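Long-range contacts in putative membrane anchored protein (Corynebacterium diphtheriae, PDB 3LSO), which is of unknown function but is probably a membrane-anchored surface protein built of all-beta domains, the first assigned to the E-set clan of immunoglobulin-like folds: residues I197-S202 and T280-V285; E157-T162 and T175-A180; I335-I340 and Y402-T407. All coordinates share one frame; numbering follows the deposited sequence.

Contact 1: residues I197-S202 and T280-V285; sequences ITAPES and TIIPVV
Thr280 opens the contact by placing its methyl against Ile197: the two CG2 atoms meet at 3.7 Å, with the side chains crossing obliquely. The threonine OG1 lies roughly opposite the backbone N (chi1 -155°), which leaves CG2 as the branch directed at the isoleucine. A beta-branched residue suits this place, since it keeps to an extended backbone and still offers a methyl for packing.

Ile282 then reaches back with its long branch. CG1 stands anti to the carbonyl carbon, and the extended chi2 (171°) carries CD1 to within 3.6 Å of Ala199 CB. The small alanine lets the backbone of residues 197-202 pass close above this isoleucine, while the shorter branch, Ile282 CG2, lies 4.3 Å from both Pro200 O and Ser202 CA.

At Pro283 the contact passes from side chains to backbone. Its ring carbon CD faces Glu201 O at 3.2 Å, and Pro283 O receives a CA-H...O contact from Ser202 CA at 3.5 Å. Having no N-H, Pro283 can join the backbone bonding with Ala203 only as an acceptor. The side chain of Val284 touches Ile205 and Phe254, and Val285, like Pro283, touches Ile426 of strand 425-435.

Residues 197-202 and 280-283 run nearly the same way, 9° apart end to end. Strand 196-198 pairs antiparallel with 208-214, but after Pro200 the chain crosses to the other sheet, where 203-204 runs parallel to 278-285. This matches the A-to-A' strand switch seen in immunoglobulin-like sandwiches, with Ile197, Ala199 and Ile282 packed against Ile211 of strand 208-214 and strand 258-267 flanking 278-285 on its other edge.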
# COMPACT_ATOMS: atom_id res chain seq x y z
N ILE B 197 -9.10 -3.00 0.40
CA ILE B 197 -10.00 -3.96 -0.21
C ILE B 197 -9.41 -5.36 -0.19
O ILE B 197 -8.21 -5.55 -0.36
CB ILE B 197 -10.32 -3.57 -1.66
CG1 ILE B 197 -11.10 -2.26 -1.68
CG2 ILE B 197 -11.11 -4.66 -2.35
CD1 ILE B 197 -11.78 -1.97 -3.00
N THR B 198 -10.26 -6.35 0.04
CA THR B 198 -9.82 -7.73 0.01
C THR B 198 -10.56 -8.47 -1.07
O THR B 198 -11.80 -8.54 -1.08
CB THR B 198 -9.98 -8.42 1.38
OG1 THR B 198 -9.18 -7.73 2.33
CG2 THR B 198 -9.53 -9.89 1.31
N ALA B 199 -9.80 -9.00 -2.01
CA ALA B 199 -10.35 -9.66 -3.17
C ALA B 199 -9.42 -10.79 -3.54
O ALA B 199 -8.22 -10.70 -3.28
CB ALA B 199 -10.45 -8.68 -4.30
N PRO B 200 -9.95 -11.87 -4.14
CA PRO B 200 -9.05 -12.96 -4.50
C PRO B 200 -7.99 -12.45 -5.46
O PRO B 200 -8.15 -11.38 -6.05
CB PRO B 200 -9.98 -13.95 -5.20
CG PRO B 200 -11.33 -13.64 -4.70
CD PRO B 200 -11.33 -12.15 -4.54
N GLU B 201 -6.92 -13.22 -5.61
CA GLU B 201 -5.83 -12.87 -6.53
C GLU B 201 -6.31 -12.91 -8.01
O GLU B 201 -5.83 -12.15 -8.86
CB GLU B 201 -4.63 -13.79 -6.25
CG GLU B 201 -3.25 -13.16 -6.49
CD GLU B 201 -2.37 -14.00 -7.45
OE1 GLU B 201 -1.42 -14.66 -6.97
OE2 GLU B 201 -2.65 -14.01 -8.69
N SER B 202 -7.27 -13.80 -8.29
CA SER B 202 -7.91 -14.00 -9.60
C SER B 202 -9.27 -14.66 -9.40
O SER B 202 -9.52 -15.27 -8.36
CB SER B 202 -7.10 -14.95 -10.48
OG SER B 202 -5.72 -14.68 -10.37
N THR B 280 -8.90 -1.66 -6.05
CA THR B 280 -8.00 -2.75 -6.45
C THR B 280 -8.40 -3.30 -7.84
O THR B 280 -9.46 -2.95 -8.38
CB THR B 280 -7.91 -3.84 -5.33
OG1 THR B 280 -6.67 -4.55 -5.43
CG2 THR B 280 -9.04 -4.83 -5.42
N ILE B 281 -7.56 -4.14 -8.43
CA ILE B 281 -7.86 -4.70 -9.73
C ILE B 281 -7.85 -6.20 -9.64
O ILE B 281 -6.88 -6.76 -9.16
CB ILE B 281 -6.83 -4.25 -10.77
CG1 ILE B 281 -6.98 -2.75 -11.02
CG2 ILE B 281 -6.99 -5.04 -12.07
CD1 ILE B 281 -6.07 -2.20 -12.09
N ILE B 282 -8.92 -6.86 -10.11
CA ILE B 282 -8.96 -8.31 -10.14
C ILE B 282 -8.96 -8.82 -11.56
O ILE B 282 -9.85 -8.49 -12.33
CB ILE B 282 -10.25 -8.87 -9.58
CG1 ILE B 282 -10.45 -8.46 -8.13
CG2 ILE B 282 -10.22 -10.40 -9.64
CD1 ILE B 282 -11.87 -8.84 -7.63
N PRO B 283 -7.99 -9.67 -11.90
CA PRO B 283 -8.04 -10.25 -13.21
C PRO B 283 -9.07 -11.35 -13.20
O PRO B 283 -8.97 -12.28 -12.40
CB PRO B 283 -6.65 -10.86 -13.37
CG PRO B 283 -5.88 -10.44 -12.18
CD PRO B 283 -6.86 -10.20 -11.13
N VAL B 284 -10.05 -11.27 -14.09
CA VAL B 284 -11.02 -12.32 -14.20
C VAL B 284 -10.83 -13.08 -15.50
O VAL B 284 -10.77 -12.49 -16.57
CB VAL B 284 -12.41 -11.76 -14.05
CG1 VAL B 284 -13.44 -12.79 -14.37
CG2 VAL B 284 -12.60 -11.31 -12.64
N VAL B 285 -10.71 -14.39 -15.41
CA VAL B 285 -10.41 -15.23 -16.55
C VAL B 285 -11.62 -16.13 -16.85
O VAL B 285 -12.46 -16.34 -15.96
CB VAL B 285 -9.16 -16.10 -16.25
CG1 VAL B 285 -7.91 -15.25 -16.23
CG2 VAL B 285 -9.32 -16.80 -14.92

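Contact 2: residues E157-T162 and T175-A180; sequences EKTILT and TCTTNA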
# COMPACT_ATOMS: atom_id res chain seq x y z
N GLU B 157 9.72 31.09 17.80
CA GLU B 157 9.05 32.37 17.62
C GLU B 157 10.05 33.49 17.87
O GLU B 157 10.98 33.33 18.65
CB GLU B 157 7.83 32.48 18.56
CG GLU B 157 6.48 32.06 17.91
CD GLU B 157 5.94 33.10 16.91
OE1 GLU B 157 6.37 34.28 16.97
OE2 GLU B 157 5.09 32.74 16.06
N LYS B 158 9.86 34.62 17.19
CA LYS B 158 10.74 35.77 17.38
C LYS B 158 10.91 36.08 18.88
O LYS B 158 12.04 36.31 19.34
CB LYS B 158 10.22 36.98 16.60
CG LYS B 158 11.07 38.26 16.68
CD LYS B 158 12.25 38.24 15.70
CE LYS B 158 13.21 39.41 15.93
NZ LYS B 158 12.95 40.56 15.02
N THR B 159 9.81 36.06 19.64
CA THR B 159 9.86 36.16 21.10
C THR B 159 9.72 34.77 21.68
O THR B 159 8.62 34.29 21.98
CB THR B 159 8.76 37.10 21.68
OG1 THR B 159 8.84 38.38 21.03
CG2 THR B 159 8.94 37.28 23.18
N ILE B 160 10.86 34.13 21.85
CA ILE B 160 10.90 32.71 22.20
C ILE B 160 10.52 32.46 23.64
O ILE B 160 10.05 31.38 23.99
CB ILE B 160 12.29 32.09 21.87
CG1 ILE B 160 12.41 30.68 22.42
CG2 ILE B 160 13.40 32.92 22.43
CD1 ILE B 160 11.88 29.65 21.49
N LEU B 161 10.69 33.45 24.49
CA LEU B 161 10.54 33.21 25.92
C LEU B 161 10.16 34.48 26.66
O LEU B 161 10.76 35.54 26.45
CB LEU B 161 11.85 32.64 26.45
CG LEU B 161 11.91 31.99 27.81
CD1 LEU B 161 12.90 30.82 27.76
CD2 LEU B 161 12.33 33.00 28.90
N THR B 162 9.14 34.38 27.52
CA THR B 162 8.77 35.45 28.43
C THR B 162 8.52 34.82 29.78
O THR B 162 7.96 33.73 29.86
CB THR B 162 7.45 36.14 28.06
OG1 THR B 162 6.36 35.25 28.32
CG2 THR B 162 7.42 36.63 26.61
N THR B 175 11.66 39.54 28.85
CA THR B 175 11.28 39.21 27.48
C THR B 175 12.53 38.84 26.71
O THR B 175 13.48 39.60 26.69
CB THR B 175 10.60 40.39 26.79
OG1 THR B 175 9.22 40.37 27.13
CG2 THR B 175 10.71 40.29 25.27
N CYS B 176 12.50 37.67 26.07
CA CYS B 176 13.63 37.18 25.31
C CYS B 176 13.28 37.00 23.85
O CYS B 176 12.31 36.32 23.53
CB CYS B 176 14.10 35.84 25.88
SG CYS B 176 14.58 35.92 27.60
N THR B 177 14.09 37.60 22.98
CA THR B 177 13.91 37.48 21.54
C THR B 177 15.10 36.78 20.92
O THR B 177 16.24 36.95 21.35
CB THR B 177 13.80 38.86 20.84
OG1 THR B 177 15.10 39.45 20.74
CG2 THR B 177 12.83 39.80 21.57
N THR B 178 14.82 36.02 19.86
CA THR B 178 15.86 35.39 19.06
C THR B 178 15.57 35.61 17.57
O THR B 178 14.42 35.90 17.21
CB THR B 178 16.00 33.89 19.39
OG1 THR B 178 17.24 33.39 18.89
CG2 THR B 178 14.85 33.08 18.81
N ASN B 179 16.60 35.48 16.73
CA ASN B 179 16.48 35.59 15.27
C ASN B 179 16.65 34.26 14.54
O ASN B 179 16.91 34.24 13.34
CB ASN B 179 17.52 36.57 14.70
CG ASN B 179 17.36 37.98 15.22
OD1 ASN B 179 16.28 38.39 15.67
ND2 ASN B 179 18.44 38.73 15.18
N ALA B 180 16.53 33.15 15.25
CA ALA B 180 16.78 31.85 14.64
C ALA B 180 15.64 31.38 13.71
O ALA B 180 14.46 31.56 14.02
CB ALA B 180 17.09 30.82 15.69
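Cys176 O is approached by three groups of the opposing segment: Leu161 N gives it a weak hydrogen bond of 3.4 Å, Ile160 N lies 3.1 Å away, and Thr159 CA adds a CA-H...O contact. Two residues, Ile160 and Leu161, thus face one, which is a classic beta bulge, here in the antiparallel hairpin of strands 150-167 and 170-177. Within the bulge Cys176 N bonds back to Leu161 O at 2.8 Å, and the next pair, Thr162 with Thr175, is a regular non-hydrogen-bonded one.

Where the first strand turns its corner, Lys158 O holds Thr178 N at 2.8 Å in the carbonyl plane. The hydroxyl of Thr178 is used elsewhere, bonding to Asp29 O, so its methyl CG2 is left to pack on Ile160 CG2 at 3.9 Å. Cys176 suits its buried place because SG, 3.9 Å from Leu161 CD2, forms the disulfide to Cys32, tying the hairpin to strand 25-36 within the DIP2116-like N-terminal domain; Phe49 also touches Leu161.

At the exposed end Lys158 leaves its backbone with CG anti to N (chi1 -179°), then bends at chi2 to lie beside Asn179, its CE 3.2 Å from Asn179 OD1.

Contact 3: residues I335-I340 and Y402-T407; sequences IRVYEI and YSVVDT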
# COMPACT_ATOMS: atom_id res chain seq x y z
N ILE B 335 11.40 -39.37 -15.13
CA ILE B 335 9.96 -39.47 -15.14
C ILE B 335 9.58 -39.93 -16.54
O ILE B 335 10.42 -39.92 -17.45
CB ILE B 335 9.27 -38.12 -14.81
CG1 ILE B 335 9.56 -37.08 -15.88
CG2 ILE B 335 9.70 -37.62 -13.45
CD1 ILE B 335 8.76 -35.78 -15.74
N ARG B 336 8.31 -40.32 -16.70
CA ARG B 336 7.78 -40.78 -17.98
C ARG B 336 6.75 -39.82 -18.48
O ARG B 336 5.79 -39.55 -17.77
CB ARG B 336 7.13 -42.13 -17.79
CG ARG B 336 8.07 -43.12 -17.11
CD ARG B 336 8.98 -43.75 -18.16
NE ARG B 336 8.22 -44.63 -19.07
CZ ARG B 336 8.75 -45.20 -20.14
NH1 ARG B 336 10.04 -44.97 -20.42
NH2 ARG B 336 8.01 -45.99 -20.91
N VAL B 337 6.98 -39.28 -19.69
CA VAL B 337 6.07 -38.34 -20.33
C VAL B 337 5.80 -38.83 -21.73
O VAL B 337 6.72 -39.09 -22.50
CB VAL B 337 6.67 -36.90 -20.41
CG1 VAL B 337 5.84 -35.98 -21.31
CG2 VAL B 337 6.85 -36.28 -19.03
N TYR B 338 4.52 -38.94 -22.08
CA TYR B 338 4.11 -39.43 -23.38
C TYR B 338 3.80 -38.30 -24.34
O TYR B 338 4.49 -38.18 -25.34
CB TYR B 338 2.92 -40.36 -23.21
CG TYR B 338 3.08 -41.32 -22.06
CD1 TYR B 338 4.24 -42.10 -21.95
CD2 TYR B 338 2.08 -41.47 -21.07
CE1 TYR B 338 4.43 -42.98 -20.93
CE2 TYR B 338 2.27 -42.38 -20.01
CZ TYR B 338 3.47 -43.12 -19.97
OH TYR B 338 3.73 -44.03 -18.98
N GLU B 339 2.74 -37.51 -24.11
CA GLU B 339 2.41 -36.37 -24.99
C GLU B 339 2.54 -35.07 -24.29
O GLU B 339 2.25 -34.96 -23.09
CB GLU B 339 0.97 -36.40 -25.44
CG GLU B 339 0.76 -36.54 -26.88
CD GLU B 339 -0.72 -36.51 -27.19
OE1 GLU B 339 -1.44 -35.62 -26.64
OE2 GLU B 339 -1.16 -37.41 -27.94
N ILE B 340 2.94 -34.06 -25.05
CA ILE B 340 2.79 -32.69 -24.61
C ILE B 340 2.36 -31.90 -25.82
O ILE B 340 2.67 -32.27 -26.96
CB ILE B 340 4.07 -32.11 -23.95
CG1 ILE B 340 5.20 -32.00 -24.95
CG2 ILE B 340 4.47 -32.91 -22.73
CD1 ILE B 340 6.27 -31.09 -24.48
N TYR B 402 10.20 -42.72 -23.86
CA TYR B 402 9.35 -41.82 -23.09
C TYR B 402 9.98 -41.40 -21.76
O TYR B 402 9.34 -40.68 -20.95
CB TYR B 402 8.00 -42.49 -22.78
CG TYR B 402 6.99 -42.54 -23.91
CD1 TYR B 402 6.84 -41.47 -24.78
CD2 TYR B 402 6.16 -43.64 -24.10
CE1 TYR B 402 5.92 -41.49 -25.79
CE2 TYR B 402 5.23 -43.66 -25.10
CZ TYR B 402 5.12 -42.57 -25.96
OH TYR B 402 4.19 -42.54 -26.98
N SER B 403 11.20 -41.84 -21.49
CA SER B 403 11.82 -41.42 -20.25
C SER B 403 12.45 -40.04 -20.36
O SER B 403 13.22 -39.75 -21.29
CB SER B 403 12.82 -42.48 -19.77
OG SER B 403 12.13 -43.55 -19.14
N VAL B 404 12.14 -39.19 -19.40
CA VAL B 404 12.78 -37.90 -19.26
C VAL B 404 13.91 -38.13 -18.29
O VAL B 404 13.68 -38.46 -17.13
CB VAL B 404 11.79 -36.89 -18.75
CG1 VAL B 404 12.47 -35.52 -18.51
CG2 VAL B 404 10.65 -36.78 -19.75
N VAL B 405 15.13 -38.00 -18.74
CA VAL B 405 16.23 -38.48 -17.91
C VAL B 405 16.77 -37.45 -16.98
O VAL B 405 17.55 -37.80 -16.09
CB VAL B 405 17.41 -39.11 -18.70
CG1 VAL B 405 16.92 -40.14 -19.68
CG2 VAL B 405 18.20 -38.06 -19.42
N ASP B 406 16.41 -36.18 -17.18
CA ASP B 406 16.90 -35.09 -16.31
C ASP B 406 15.78 -34.11 -15.98
O ASP B 406 14.71 -34.19 -16.57
CB ASP B 406 18.11 -34.37 -16.94
CG ASP B 406 17.79 -33.74 -18.30
OD1 ASP B 406 16.69 -33.16 -18.45
OD2 ASP B 406 18.65 -33.82 -19.21
N THR B 407 16.00 -33.18 -15.06
CA THR B 407 14.94 -32.23 -14.71
C THR B 407 14.88 -30.97 -15.60
O THR B 407 14.32 -29.95 -15.19
CB THR B 407 15.05 -31.74 -13.26
OG1 THR B 407 16.27 -31.02 -13.12
CG2 THR B 407 15.04 -32.90 -12.30
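Turns of the same sense at chi2 (-84°) and chi3 (-68°) curl Arg336 back over the neighbouring strand and lay its guanidinium on Tyr402 CB and beside Ser403. Arg336 NH1 donates to Ser403 OG at 2.8 Å, and the oxygen lies in the guanidinium plane, so the N-H can be directed at it. Tyr402 CB sits over the centre of one guanidinium face, whereas the tyrosine ring stands nearly perpendicular to it, with NH2 near the ring's edge. Arginine suits the spot because its long chain packs while its flat end bonds.

The backbones pair as antiparallel strands. Ile335 and Val404 form a hydrogen-bonded pair, with Val404 N to Ile335 O at 2.7 Å and Ile335 N to Val404 O at 3.2 Å. Val337 N continues the ladder by donating to Tyr402 O at 3.0 Å. On the face of this pair, Ile335 CG1 lies beside Val404 CB, and Val404 CG2 also meets Val337 CG2 at 3.9 Å; branched aliphatic residues fill this buried side well.

Beyond the ladder, Tyr338 turns its edge to a face of Tyr402, a T-shaped pair with planes at 71° and centroids 4.8 Å apart. Tyr338 CA also rests over the Tyr402 ring, a CH-pi contact. Tyrosine can stack here and still bond through its hydroxyl: Tyr402 OH is held by Tyr378 N. Tyr378 joins both rings, and Tyr434 meets Tyr338, making an aromatic cluster on the antiparallel part of a mixed sheet, next to the classic beta bulge where Tyr338 and Glu339 together face Tyr434.

How the contacts relate
Along the chain the order is contact 2, then contact 1, then contact 3, each closing before the next opens, and none touches another. The centres of contact 1 and contact 2 are about 58 Å apart. Those of contact 1 and contact 3 are about 36 Å apart. Contact 2 and contact 3, with centres about 84 Å apart, lie on opposite sides of the chain's centre. Each belongs to a different set of sheets, so the molecule reads as an elongated string of helix-free, beta-rich units. Strand 425-435 links the last two: it pairs with strand 335-343 of contact 3 and also touches the end of strand 278-285 in contact 1. Such an extended shape is consistent with a membrane-anchored protein reaching outward.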